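Local coordinates for protein D-hydantoinase (Ralstonia pickettii, PDB 1NFG) that probably catalyses the stereospecific hydrolysis of the cyclic amide bond of D-hydantoin derivatives, with two zinc ions bound in each subunit, at residues G52-H57 with L364-P369; D90-D95 with E102-W107; G120-V125 with L450-Y455; E135-P140 with V172-L177; P232-H237 with R256-T261. All coordinates share one frame; numbering follows the deposited sequence.

Interaction 1 of 5, residues G52-H57 with L364-P369; sequences GGIDVH and LVATRP. With ZN (zinc ion), chain E.
A strand N-H reaches into a helix: Ile54 N donates to Val365 O (3.0 Å, N-H...O angle 172°), a carbonyl that regular helix geometry would pair with the N of residue 369. That residue is Pro369, which has no N-H to give, and the helix is kinked there after a wider pi-type turn at 364-367. The contact belongs to the TIM barrel of the amidohydrolases, where strand 48-58 packs against helix 358-372 and ends in the metal site.

Around this bond the packing is apolar and buried. Ile54 straddles the kink with its two branches. Its CG1 lies anti to the carbonyl carbon (chi1 -63°) and, with an extended chi2, carries CD1 to within 3.4 Å of Ala366 O, whereas CG2 faces Pro369 CB at 4.3 Å. Ala366 suits the close approach of the backbones, with only 4.7 Å between Ile54 CA and Ala366 CA, and its methyl packs beside Gly52 O. Gly53 brings its bare CA to 3.8 Å from Val365 O. Further along the strand the branched Val56 crosses the proline ring at about a right angle, CG1 meeting Pro369 CB at 3.8 Å.

Asp55 points away from the helix and works locally. Its OD1 accepts the N-H of His57, closing an Asx turn, and its OD2 is bonded to Ser312 OG. The turn ties down the backbone of a zinc ligand: His57 NE2 binds the metal at 2.4 Å, alongside His59, Asp313 and the carbamylated Lys148.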
# COMPACT_ATOMS: atom_id res chain seq x y z
N GLY A 52 9.87 -10.66 36.01
CA GLY A 52 8.48 -11.06 36.19
C GLY A 52 7.56 -10.55 35.08
O GLY A 52 7.72 -9.43 34.60
N GLY A 53 6.61 -11.38 34.68
CA GLY A 53 5.68 -10.99 33.63
C GLY A 53 4.90 -9.73 33.97
O GLY A 53 4.61 -9.46 35.14
N ILE A 54 4.55 -8.95 32.95
CA ILE A 54 3.80 -7.72 33.15
C ILE A 54 2.63 -7.66 32.17
O ILE A 54 2.84 -7.42 30.98
CB ILE A 54 4.69 -6.50 32.95
CG1 ILE A 54 5.80 -6.50 34.02
CG2 ILE A 54 3.86 -5.23 33.03
CD1 ILE A 54 6.77 -5.35 33.89
N ASP A 55 1.42 -7.88 32.67
CA ASP A 55 0.23 -7.88 31.83
C ASP A 55 -0.53 -6.55 31.90
O ASP A 55 -1.29 -6.31 32.83
CB ASP A 55 -0.69 -9.02 32.26
CG ASP A 55 -1.76 -9.31 31.25
OD1 ASP A 55 -2.07 -8.40 30.45
OD2 ASP A 55 -2.29 -10.44 31.26
N VAL A 56 -0.33 -5.69 30.90
CA VAL A 56 -0.98 -4.39 30.89
C VAL A 56 -2.41 -4.37 30.34
O VAL A 56 -2.93 -3.30 30.02
CB VAL A 56 -0.12 -3.36 30.10
CG1 VAL A 56 1.28 -3.32 30.68
CG2 VAL A 56 -0.10 -3.71 28.61
N HIS A 57 -3.05 -5.53 30.25
CA HIS A 57 -4.42 -5.55 29.74
C HIS A 57 -5.26 -6.60 30.45
O HIS A 57 -5.46 -7.70 29.93
CB HIS A 57 -4.42 -5.81 28.23
CG HIS A 57 -5.75 -5.59 27.58
ND1 HIS A 57 -5.88 -5.22 26.25
CD2 HIS A 57 -7.02 -5.68 28.06
CE1 HIS A 57 -7.16 -5.09 25.95
NE2 HIS A 57 -7.87 -5.35 27.03
N LEU A 364 8.70 -8.68 25.00
CA LEU A 364 7.25 -8.62 24.82
C LEU A 364 6.44 -8.92 26.06
O LEU A 364 5.46 -8.24 26.36
CB LEU A 364 6.83 -9.61 23.73
CG LEU A 364 7.39 -9.37 22.33
CD1 LEU A 364 7.08 -10.57 21.45
CD2 LEU A 364 6.79 -8.09 21.78
N VAL A 365 6.86 -9.95 26.78
CA VAL A 365 6.18 -10.40 27.97
C VAL A 365 6.36 -9.51 29.21
O VAL A 365 5.54 -9.55 30.13
CB VAL A 365 6.61 -11.86 28.26
CG1 VAL A 365 6.81 -12.10 29.72
CG2 VAL A 365 5.59 -12.81 27.69
N ALA A 366 7.40 -8.68 29.23
CA ALA A 366 7.63 -7.84 30.39
C ALA A 366 8.36 -6.51 30.22
O ALA A 366 7.87 -5.47 30.65
CB ALA A 366 8.34 -8.66 31.46
N THR A 367 9.53 -6.53 29.59
CA THR A 367 10.32 -5.30 29.46
C THR A 367 9.73 -4.18 28.62
O THR A 367 9.75 -3.02 29.04
CB THR A 367 11.74 -5.60 28.94
OG1 THR A 367 12.32 -6.63 29.74
CG2 THR A 367 12.61 -4.36 29.03
N ARG A 368 9.21 -4.49 27.44
CA ARG A 368 8.65 -3.44 26.60
C ARG A 368 7.40 -2.79 27.21
O ARG A 368 7.27 -1.56 27.18
CB ARG A 368 8.37 -3.98 25.19
CG ARG A 368 8.33 -2.90 24.12
CD ARG A 368 8.32 -3.49 22.72
NE ARG A 368 8.19 -2.45 21.70
CZ ARG A 368 8.18 -2.68 20.39
NH1 ARG A 368 8.30 -3.91 19.92
NH2 ARG A 368 8.04 -1.66 19.54
N PRO A 369 6.47 -3.59 27.77
CA PRO A 369 5.24 -3.06 28.39
C PRO A 369 5.59 -2.09 29.51
O PRO A 369 5.04 -0.99 29.61
CB PRO A 369 4.56 -4.31 28.94
CG PRO A 369 5.04 -5.40 28.04
CD PRO A 369 6.49 -5.06 27.83
ZN ZN E . -10.25 -5.35 27.06

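Interaction 2 of 5, residues D90-D95 with E102-W107; sequences DFCQQD and EAVAKW
Trp107 lays its indole against the strand, and its one polar atom is satisfied at the edge: NE1 donates to Asp90 OD2 at 2.9 Å, with the oxygen only 3° out of the ring plane. Asp90 uses the anti lone pair of OD2, and its carboxylate is nearly coplanar with the indole. The other oxygen, OD1, accepts from Val60 N and Thr58 OG1, so both ends of this buried carboxylate are engaged.

One face of the indole is covered by backbone. Cys92 CA stands over the five-membered ring, 3.6 Å from its centroid, in a CH-pi contact, and Gln93 N lies above the six-membered part. With SG anti to the backbone N (chi1 173°), Cys92 sets its sulfur obliquely beside the ring, 3.8 Å from Trp107 CG, and 3.9 Å from Ala103 CB. A small residue is apt at Ala103, whose methyl also meets Gln94 CA at 3.9 Å. These contacts pack strand 85-93 against helix 100-111, the first two elements of a beta-alpha-beta unit of the TIM barrel.

Gln94 points away from the helix and is held from both ends of its amide, OE1 accepting from Leu126 N and NE2 donating to His98 O. Toward the surface, the extended Lys106 chain crosses Asp95 at about a right angle, bringing NZ to 3.5 Å from Asp95 OD2 in a salt bridge. Within the helix, Trp107 N is satisfied by Ala103 O at 2.9 Å.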
# COMPACT_ATOMS: atom_id res chain seq x y z
N ASP A 90 -4.72 -3.14 35.54
CA ASP A 90 -6.13 -3.40 35.33
C ASP A 90 -6.83 -2.15 34.81
O ASP A 90 -6.36 -1.02 35.01
CB ASP A 90 -6.78 -3.84 36.64
CG ASP A 90 -8.03 -4.66 36.43
OD1 ASP A 90 -7.94 -5.80 35.93
OD2 ASP A 90 -9.12 -4.17 36.79
N PHE A 91 -7.95 -2.37 34.13
CA PHE A 91 -8.74 -1.27 33.59
C PHE A 91 -9.78 -0.82 34.61
O PHE A 91 -10.79 -1.49 34.81
CB PHE A 91 -9.42 -1.69 32.28
CG PHE A 91 -8.52 -1.61 31.08
CD1 PHE A 91 -8.20 -0.37 30.53
CD2 PHE A 91 -7.95 -2.76 30.53
CE1 PHE A 91 -7.33 -0.27 29.45
CE2 PHE A 91 -7.08 -2.67 29.45
CZ PHE A 91 -6.77 -1.43 28.90
N CYS A 92 -9.49 0.30 35.27
CA CYS A 92 -10.41 0.87 36.24
C CYS A 92 -11.56 1.46 35.44
O CYS A 92 -11.36 2.40 34.66
CB CYS A 92 -9.69 1.96 37.05
SG CYS A 92 -10.75 2.89 38.18
N GLN A 93 -12.75 0.91 35.62
CA GLN A 93 -13.92 1.36 34.86
C GLN A 93 -14.85 2.36 35.54
O GLN A 93 -15.38 2.10 36.62
CB GLN A 93 -14.73 0.14 34.42
CG GLN A 93 -15.79 0.48 33.39
CD GLN A 93 -16.49 -0.75 32.87
OE1 GLN A 93 -17.23 -1.41 33.60
NE2 GLN A 93 -16.27 -1.07 31.60
N GLN A 94 -15.06 3.50 34.89
CA GLN A 94 -15.96 4.52 35.40
C GLN A 94 -17.39 4.03 35.30
O GLN A 94 -17.72 3.21 34.45
CB GLN A 94 -15.81 5.82 34.59
CG GLN A 94 -16.97 6.79 34.73
CD GLN A 94 -16.91 7.91 33.71
OE1 GLN A 94 -16.68 7.67 32.53
NE2 GLN A 94 -17.14 9.15 34.15
N ASP A 95 -18.25 4.52 36.19
CA ASP A 95 -19.66 4.16 36.17
C ASP A 95 -20.40 5.37 35.62
O ASP A 95 -20.11 6.50 36.00
CB ASP A 95 -20.14 3.85 37.59
CG ASP A 95 -19.55 2.57 38.13
OD1 ASP A 95 -19.86 1.50 37.58
OD2 ASP A 95 -18.77 2.64 39.11
N GLU A 102 -14.35 8.64 41.91
CA GLU A 102 -15.27 7.67 42.50
C GLU A 102 -14.86 6.27 42.01
O GLU A 102 -14.90 5.30 42.77
CB GLU A 102 -16.75 7.94 42.10
CG GLU A 102 -17.52 9.10 42.83
CD GLU A 102 -19.07 8.97 42.73
OE1 GLU A 102 -19.58 7.87 43.04
OE2 GLU A 102 -19.79 9.93 42.34
N ALA A 103 -14.44 6.19 40.75
CA ALA A 103 -14.02 4.92 40.13
C ALA A 103 -12.71 4.39 40.70
O ALA A 103 -12.59 3.20 41.02
CB ALA A 103 -13.90 5.09 38.62
N VAL A 104 -11.72 5.26 40.83
CA VAL A 104 -10.45 4.86 41.38
C VAL A 104 -10.65 4.34 42.80
O VAL A 104 -10.13 3.28 43.17
CB VAL A 104 -9.47 6.03 41.42
CG1 VAL A 104 -8.18 5.59 42.09
CG2 VAL A 104 -9.22 6.55 40.02
N ALA A 105 -11.40 5.11 43.59
CA ALA A 105 -11.68 4.73 44.97
C ALA A 105 -12.31 3.34 44.99
O ALA A 105 -11.96 2.50 45.83
CB ALA A 105 -12.63 5.75 45.60
N LYS A 106 -13.25 3.10 44.08
CA LYS A 106 -13.92 1.81 44.00
C LYS A 106 -12.91 0.71 43.70
O LYS A 106 -12.98 -0.40 44.26
CB LYS A 106 -14.99 1.83 42.92
CG LYS A 106 -15.73 0.52 42.77
CD LYS A 106 -16.86 0.66 41.76
CE LYS A 106 -17.69 -0.61 41.67
NZ LYS A 106 -18.92 -0.39 40.84
N TRP A 107 -11.96 1.01 42.82
CA TRP A 107 -10.94 0.04 42.45
C TRP A 107 -10.05 -0.25 43.65
O TRP A 107 -9.79 -1.41 43.97
CB TRP A 107 -10.13 0.53 41.23
CG TRP A 107 -10.33 -0.38 40.05
CD1 TRP A 107 -9.42 -1.27 39.55
CD2 TRP A 107 -11.56 -0.63 39.36
NE1 TRP A 107 -10.01 -2.07 38.60
CE2 TRP A 107 -11.32 -1.70 38.46
CE3 TRP A 107 -12.84 -0.07 39.42
CZ2 TRP A 107 -12.33 -2.22 37.63
CZ3 TRP A 107 -13.84 -0.58 38.59
CH2 TRP A 107 -13.57 -1.65 37.71

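Interaction 3 of 5, residues G120-V125 with L450-Y455; sequences GYHIIV and LKRRKY
The guanidinium of Arg452 presents its edge to the strand: Tyr121 O lies near its plane and receives the N-H of NH2 at 2.8 Å along a nearly straight path (167°). The donor is tilted from the plane of that carbonyl. The imidazole of His122 comes next to the same nitrogen obliquely, ND1 standing 4.0 Å from Arg452 NH2 with the two planes 55° apart. His122 is itself fixed at both ring nitrogens, ND1 by Ser146 OG and NE2 by Val56 O, while Phe373 meets its ring edge-to-face.

A water completes the join. It accepts from Tyr121 N at 2.7 Å and donates to Leu450 O at 2.8 Å, with a further weak bond from Arg452 NE. A bend at chi3 (-56°) swings the arginine head from CD, which passes Gly120 CA at 4.2 Å, to Tyr121 O; having no side chain, the glycine suits this close passage. Arginine fits the site because its flat head can donate in several directions at once, and NH1 serves Phe373 O.

Tyr121 leaves the strand away from segment 450-455, and its OH bonds Asp108 on helix 100-111. The contact thus fastens the irregular C-terminal segment 450-455 to strand 118-124. The side chain of His122 on that strand is about 6 Å from that of the zinc ligand His57, which places the join beside the metal site of the amidohydrolase TIM barrel.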
# COMPACT_ATOMS: atom_id res chain seq x y z
N GLY A 120 -1.30 -1.59 38.69
CA GLY A 120 -1.45 -0.19 38.35
C GLY A 120 -2.84 -0.07 37.73
O GLY A 120 -3.52 -1.09 37.59
N TYR A 121 -3.27 1.14 37.37
CA TYR A 121 -4.60 1.28 36.77
C TYR A 121 -4.61 2.06 35.46
O TYR A 121 -3.82 2.98 35.27
CB TYR A 121 -5.58 2.05 37.67
CG TYR A 121 -5.85 1.53 39.07
CD1 TYR A 121 -5.91 0.16 39.34
CD2 TYR A 121 -6.11 2.42 40.11
CE1 TYR A 121 -6.22 -0.30 40.63
CE2 TYR A 121 -6.42 1.98 41.39
CZ TYR A 121 -6.47 0.62 41.65
OH TYR A 121 -6.75 0.19 42.92
N HIS A 122 -5.52 1.67 34.58
CA HIS A 122 -5.74 2.40 33.33
C HIS A 122 -7.11 2.97 33.68
O HIS A 122 -7.89 2.32 34.38
CB HIS A 122 -5.94 1.49 32.13
CG HIS A 122 -4.73 0.69 31.75
ND1 HIS A 122 -3.54 1.27 31.40
CD2 HIS A 122 -4.56 -0.65 31.63
CE1 HIS A 122 -2.68 0.33 31.06
NE2 HIS A 122 -3.28 -0.85 31.19
N ILE A 123 -7.43 4.16 33.20
CA ILE A 123 -8.75 4.69 33.51
C ILE A 123 -9.66 4.69 32.28
O ILE A 123 -9.32 5.27 31.25
CB ILE A 123 -8.66 6.12 34.09
CG1 ILE A 123 -10.05 6.60 34.51
CG2 ILE A 123 -8.02 7.07 33.08
CD1 ILE A 123 -10.79 5.62 35.43
N ILE A 124 -10.79 4.00 32.38
CA ILE A 124 -11.75 3.95 31.29
C ILE A 124 -12.73 5.10 31.41
O ILE A 124 -13.36 5.27 32.46
CB ILE A 124 -12.59 2.66 31.29
CG1 ILE A 124 -11.73 1.45 30.97
CG2 ILE A 124 -13.71 2.79 30.28
CD1 ILE A 124 -12.52 0.18 30.81
N VAL A 125 -12.85 5.89 30.35
CA VAL A 125 -13.77 7.01 30.34
C VAL A 125 -14.95 6.68 29.43
O VAL A 125 -14.82 6.72 28.21
CB VAL A 125 -13.08 8.27 29.82
CG1 VAL A 125 -14.05 9.44 29.82
CG2 VAL A 125 -11.87 8.58 30.66
N LEU A 450 0.85 0.73 41.98
CA LEU A 450 2.00 1.38 41.36
C LEU A 450 1.65 2.71 40.73
O LEU A 450 0.82 2.76 39.81
CB LEU A 450 2.59 0.48 40.29
CG LEU A 450 3.28 -0.80 40.75
CD1 LEU A 450 3.33 -1.81 39.62
CD2 LEU A 450 4.68 -0.46 41.24
N LYS A 451 2.26 3.78 41.21
CA LYS A 451 2.02 5.09 40.61
C LYS A 451 2.90 5.07 39.38
O LYS A 451 4.12 5.19 39.47
CB LYS A 451 2.45 6.22 41.54
CG LYS A 451 1.55 6.41 42.75
CD LYS A 451 2.04 7.55 43.65
CE LYS A 451 2.11 8.88 42.91
NZ LYS A 451 2.67 9.97 43.76
N ARG A 452 2.28 4.89 38.21
CA ARG A 452 3.02 4.83 36.96
C ARG A 452 3.41 6.21 36.46
O ARG A 452 2.76 7.21 36.76
CB ARG A 452 2.20 4.05 35.93
CG ARG A 452 1.86 2.66 36.45
CD ARG A 452 1.01 1.81 35.53
NE ARG A 452 -0.25 2.45 35.16
CZ ARG A 452 -0.38 3.25 34.11
NH1 ARG A 452 0.66 3.50 33.34
NH2 ARG A 452 -1.56 3.82 33.84
N ARG A 453 4.51 6.26 35.71
CA ARG A 453 5.05 7.50 35.17
C ARG A 453 4.29 8.01 33.95
O ARG A 453 3.59 7.26 33.29
CB ARG A 453 6.52 7.30 34.84
CG ARG A 453 7.40 8.49 35.16
CD ARG A 453 8.87 8.16 34.96
NE ARG A 453 9.25 6.96 35.70
CZ ARG A 453 9.66 5.82 35.14
NH1 ARG A 453 9.75 5.74 33.81
NH2 ARG A 453 9.96 4.77 35.89
N LYS A 454 4.45 9.30 33.67
CA LYS A 454 3.77 9.95 32.55
C LYS A 454 4.29 9.61 31.15
O LYS A 454 4.73 8.49 30.87
CB LYS A 454 3.85 11.47 32.70
CG LYS A 454 3.01 12.07 33.81
CD LYS A 454 3.12 13.59 33.80
CE LYS A 454 2.37 14.22 34.96
NZ LYS A 454 2.56 15.69 34.99
N TYR A 455 4.21 10.63 30.29
CA TYR A 455 4.62 10.64 28.89
C TYR A 455 4.90 9.28 28.27
O TYR A 455 6.05 8.91 28.05
CB TYR A 455 5.84 11.54 28.71
CG TYR A 455 6.03 12.05 27.30
CD1 TYR A 455 6.32 11.18 26.25
CD2 TYR A 455 5.91 13.42 27.01
CE1 TYR A 455 6.48 11.65 24.94
CE2 TYR A 455 6.07 13.90 25.71
CZ TYR A 455 6.35 13.02 24.68
OH TYR A 455 6.50 13.49 23.39
O HOH W 1 -1.33 2.83 38.06

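Interaction 4 of 5, residues E135-P140 with V172-L177; sequences ELEVLP and VKTGSL
Thr174 and Pro140 carry the van der Waals part of this contact. The methyl CG2 of Thr174 fits against the turn, 3.3 Å from Leu136 O and 3.7 Å from Glu137 CA, and its CB lies beside the proline ring. Pro140 CG lies against both hydroxyls of the other segment, 3.4 Å from Ser176 OG and 3.7 Å from Thr174 OG1. A compact apolar ring packs here and has no polar group needing a partner.

The hydroxyls bond within their own segment and helix. Thr174 OG1 and Ser176 OG share a hydrogen bond of 2.9 Å, and OG1 also bonds Lys170 O one helical turn back. This is explained by chi1 of 66°, which sets OG1 between the backbone N and the carbonyl carbon and sends CG2 out toward the turn. In 135-140 itself, Glu135 O accepts from both Val138 N and Leu139 N.

Charge enters through Glu137, bent at chi2. Its OE1 lies 3.7 Å from Thr174 CG2, and OE2 makes a salt bridge with Lys170 NZ.

Gly175, with positive phi (62°), lets the chain leave helix 161-174 toward strand 178-180. The turn after helix 130-135 is set against the C-terminal end of helix 161-174, with Leu136 and Leu139 packing on Leu100 of helix 100-111 and Ser176 touching Phe147.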
# COMPACT_ATOMS: atom_id res chain seq x y z
N GLU A 135 -11.14 15.88 34.86
CA GLU A 135 -10.46 15.05 35.85
C GLU A 135 -9.18 14.45 35.27
O GLU A 135 -8.26 14.08 36.01
CB GLU A 135 -11.35 13.90 36.34
CG GLU A 135 -12.44 14.28 37.33
CD GLU A 135 -13.14 13.06 37.91
OE1 GLU A 135 -12.61 12.43 38.85
OE2 GLU A 135 -14.23 12.71 37.40
N LEU A 136 -9.12 14.33 33.95
CA LEU A 136 -7.95 13.77 33.30
C LEU A 136 -6.73 14.66 33.57
O LEU A 136 -5.60 14.27 33.30
CB LEU A 136 -8.19 13.64 31.79
CG LEU A 136 -9.34 12.71 31.40
CD1 LEU A 136 -9.54 12.80 29.90
CD2 LEU A 136 -9.07 11.27 31.83
N GLU A 137 -6.99 15.84 34.10
CA GLU A 137 -5.91 16.77 34.43
C GLU A 137 -5.38 16.43 35.81
O GLU A 137 -4.35 16.94 36.23
CB GLU A 137 -6.44 18.21 34.42
CG GLU A 137 -6.89 18.70 33.06
CD GLU A 137 -5.89 19.64 32.41
OE1 GLU A 137 -4.68 19.53 32.70
OE2 GLU A 137 -6.32 20.50 31.60
N VAL A 138 -6.09 15.54 36.50
CA VAL A 138 -5.72 15.14 37.85
C VAL A 138 -5.18 13.72 38.00
O VAL A 138 -4.12 13.53 38.60
CB VAL A 138 -6.93 15.30 38.81
CG1 VAL A 138 -6.58 14.81 40.20
CG2 VAL A 138 -7.37 16.76 38.85
N LEU A 139 -5.90 12.74 37.48
CA LEU A 139 -5.48 11.34 37.58
C LEU A 139 -3.99 11.07 37.32
O LEU A 139 -3.37 10.28 38.03
CB LEU A 139 -6.33 10.46 36.67
CG LEU A 139 -7.50 9.75 37.36
CD1 LEU A 139 -8.43 10.78 37.95
CD2 LEU A 139 -8.23 8.86 36.38
N PRO A 140 -3.41 11.71 36.29
CA PRO A 140 -1.99 11.49 36.00
C PRO A 140 -1.10 11.61 37.23
O PRO A 140 -0.29 10.72 37.49
CB PRO A 140 -1.69 12.55 34.95
CG PRO A 140 -2.96 12.57 34.17
CD PRO A 140 -4.02 12.57 35.26
N VAL A 172 -2.40 14.78 25.78
CA VAL A 172 -1.23 15.53 25.34
C VAL A 172 -0.84 16.57 26.38
O VAL A 172 0.34 16.80 26.64
CB VAL A 172 -1.47 16.23 23.99
CG1 VAL A 172 -0.40 17.29 23.74
CG2 VAL A 172 -1.43 15.22 22.87
N LYS A 173 -1.84 17.21 26.98
CA LYS A 173 -1.57 18.24 27.98
C LYS A 173 -1.04 17.68 29.29
O LYS A 173 -0.21 18.31 29.94
CB LYS A 173 -2.83 19.07 28.21
CG LYS A 173 -3.20 19.89 26.98
CD LYS A 173 -4.52 20.64 27.10
CE LYS A 173 -4.77 21.44 25.82
NZ LYS A 173 -6.02 22.25 25.86
N THR A 174 -1.50 16.49 29.67
CA THR A 174 -1.07 15.87 30.92
C THR A 174 0.01 14.83 30.72
O THR A 174 0.38 14.12 31.66
CB THR A 174 -2.25 15.18 31.60
OG1 THR A 174 -2.67 14.08 30.79
CG2 THR A 174 -3.40 16.15 31.78
N GLY A 175 0.52 14.72 29.50
CA GLY A 175 1.55 13.74 29.21
C GLY A 175 1.05 12.32 29.45
O GLY A 175 1.75 11.51 30.05
N SER A 176 -0.15 12.02 28.98
CA SER A 176 -0.71 10.69 29.15
C SER A 176 -0.85 9.98 27.81
O SER A 176 -0.64 10.58 26.76
CB SER A 176 -2.08 10.77 29.84
OG SER A 176 -1.94 11.27 31.15
N LEU A 177 -1.22 8.71 27.86
CA LEU A 177 -1.38 7.92 26.65
C LEU A 177 -2.81 7.41 26.49
O LEU A 177 -3.34 6.73 27.38
CB LEU A 177 -0.42 6.72 26.68
CG LEU A 177 -0.54 5.74 25.51
CD1 LEU A 177 -0.02 6.39 24.25
CD2 LEU A 177 0.24 4.47 25.82

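Interaction 5 of 5, residues P232-H237 with R256-T261; sequences PIYIVH and RALAET
His237, a ligand of the second zinc, is held at its backbone by Glu260: OE2 accepts the N-H of His237 at 3.0 Å, almost straight (178°), with its anti lone pair. The same oxygen accepts from ND1 of His57, so one carboxylate positions a ligand of each zinc. A carboxylate suits the task, having two oxygens for different partners: OE1 is met by Tyr234 OH on its anti side, the ring and carboxylate planes 64° apart. An extended first torsion (chi1 -178°) carries the phenol along the sheet to Glu260.

Behind this shell run two neighbouring parallel strands, 233-235 and 257-262, of the TIM barrel, joined by helix 241-253 in a beta-alpha-beta crossover. Their ladder alternates: Ile233 N to Arg256 O, Leu258 N to Ile233 O at 2.9 Å, Ile235 N to Leu258 O at 2.8 Å, and Glu260 N to Ile235 O. Tyr234 CD2 meets Leu258 CB at 3.8 Å on one face. On the other, Ile233 pairs with Ala257 and Ile235 with Ala259, and Leu223 of helix 212-229 packs on Ile233, Ile235 and Ala257. At the start of the strands Pro232 CD lies over one face of the Arg256 guanidinium.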
# COMPACT_ATOMS: atom_id res chain seq x y z
N PRO A 232 0.14 10.72 20.89
CA PRO A 232 0.47 9.30 20.84
C PRO A 232 -0.80 8.54 21.16
O PRO A 232 -1.63 9.02 21.93
CB PRO A 232 1.52 9.16 21.93
CG PRO A 232 1.09 10.19 22.94
CD PRO A 232 0.77 11.37 22.06
N ILE A 233 -0.96 7.36 20.58
CA ILE A 233 -2.15 6.55 20.83
C ILE A 233 -1.73 5.09 20.88
O ILE A 233 -0.74 4.70 20.26
CB ILE A 233 -3.22 6.77 19.74
CG1 ILE A 233 -4.51 6.05 20.12
CG2 ILE A 233 -2.71 6.25 18.40
CD1 ILE A 233 -5.67 6.42 19.24
N TYR A 234 -2.49 4.29 21.63
CA TYR A 234 -2.18 2.88 21.80
C TYR A 234 -3.39 2.04 21.42
O TYR A 234 -4.44 2.12 22.06
CB TYR A 234 -1.78 2.65 23.25
CG TYR A 234 -1.39 1.24 23.64
CD1 TYR A 234 -2.35 0.27 23.92
CD2 TYR A 234 -0.04 0.89 23.79
CE1 TYR A 234 -1.99 -1.01 24.36
CE2 TYR A 234 0.34 -0.39 24.23
CZ TYR A 234 -0.64 -1.33 24.51
OH TYR A 234 -0.28 -2.58 24.96
N ILE A 235 -3.26 1.23 20.37
CA ILE A 235 -4.37 0.40 19.94
C ILE A 235 -4.30 -0.95 20.64
O ILE A 235 -3.37 -1.72 20.43
CB ILE A 235 -4.40 0.20 18.39
CG1 ILE A 235 -5.02 1.42 17.70
CG2 ILE A 235 -5.28 -0.99 18.02
CD1 ILE A 235 -4.39 2.73 18.02
N VAL A 236 -5.30 -1.23 21.48
CA VAL A 236 -5.34 -2.49 22.19
C VAL A 236 -5.81 -3.60 21.26
O VAL A 236 -6.49 -3.35 20.27
CB VAL A 236 -6.28 -2.44 23.44
CG1 VAL A 236 -5.86 -1.30 24.35
CG2 VAL A 236 -7.73 -2.27 23.00
N HIS A 237 -5.45 -4.83 21.60
CA HIS A 237 -5.78 -6.02 20.83
C HIS A 237 -5.93 -5.90 19.31
O HIS A 237 -7.04 -5.96 18.78
CB HIS A 237 -7.02 -6.71 21.42
CG HIS A 237 -8.20 -5.80 21.61
ND1 HIS A 237 -8.60 -4.88 20.66
CD2 HIS A 237 -9.09 -5.70 22.62
CE1 HIS A 237 -9.68 -4.26 21.09
NE2 HIS A 237 -10.00 -4.74 22.27
N ARG A 256 2.55 8.76 16.12
CA ARG A 256 3.12 7.99 17.21
C ARG A 256 2.08 6.96 17.60
O ARG A 256 1.43 7.07 18.64
CB ARG A 256 3.44 8.91 18.39
CG ARG A 256 4.59 9.87 18.11
CD ARG A 256 4.79 10.81 19.27
NE ARG A 256 3.71 11.80 19.39
CZ ARG A 256 3.47 12.52 20.49
NH1 ARG A 256 4.23 12.36 21.57
NH2 ARG A 256 2.48 13.41 20.50
N ALA A 257 1.93 5.96 16.75
CA ALA A 257 0.96 4.90 16.98
C ALA A 257 1.62 3.68 17.58
O ALA A 257 2.67 3.23 17.10
CB ALA A 257 0.28 4.53 15.67
N LEU A 258 1.02 3.14 18.63
CA LEU A 258 1.53 1.96 19.30
C LEU A 258 0.41 0.95 19.24
O LEU A 258 -0.74 1.34 19.12
CB LEU A 258 1.87 2.24 20.76
CG LEU A 258 2.62 3.54 21.06
CD1 LEU A 258 2.88 3.63 22.54
CD2 LEU A 258 3.93 3.57 20.28
N ALA A 259 0.75 -0.33 19.33
CA ALA A 259 -0.26 -1.36 19.30
C ALA A 259 0.22 -2.60 20.04
O ALA A 259 1.40 -2.72 20.36
CB ALA A 259 -0.62 -1.70 17.87
N GLU A 260 -0.70 -3.52 20.29
CA GLU A 260 -0.40 -4.76 20.99
C GLU A 260 -1.30 -5.86 20.45
O GLU A 260 -2.14 -5.61 19.59
CB GLU A 260 -0.69 -4.60 22.49
CG GLU A 260 -2.11 -4.08 22.78
CD GLU A 260 -2.69 -4.58 24.10
OE1 GLU A 260 -2.01 -4.44 25.14
OE2 GLU A 260 -3.82 -5.12 24.10
N THR A 261 -1.10 -7.09 20.93
CA THR A 261 -1.96 -8.21 20.56
C THR A 261 -2.18 -8.98 21.84
O THR A 261 -1.61 -8.64 22.89
CB THR A 261 -1.34 -9.19 19.55
OG1 THR A 261 -0.51 -8.48 18.64
CG2 THR A 261 -2.44 -9.88 18.76

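How the interactions relate
Interactions 1, 2 and 3 share neighbouring strands of the barrel, 48-58, 85-93 and 118-124 in that order, while interaction 5 lies on the parallel strands 233-235 and 257-262, its centre about 14 Å from that of interaction 1. Interaction 4 sits farther out, about 22 Å from the chain's centre, yet its centre is only about 9 Å from that of interaction 3. Along the chain, interactions 2, 4 and 5 follow in series between the two segments of interaction 1. Interaction 3 crosses interaction 1, since its C-terminal segment lies beyond helix 358-372. Residues distant in sequence are thus gathered around the two zinc ions, with outer packing behind them.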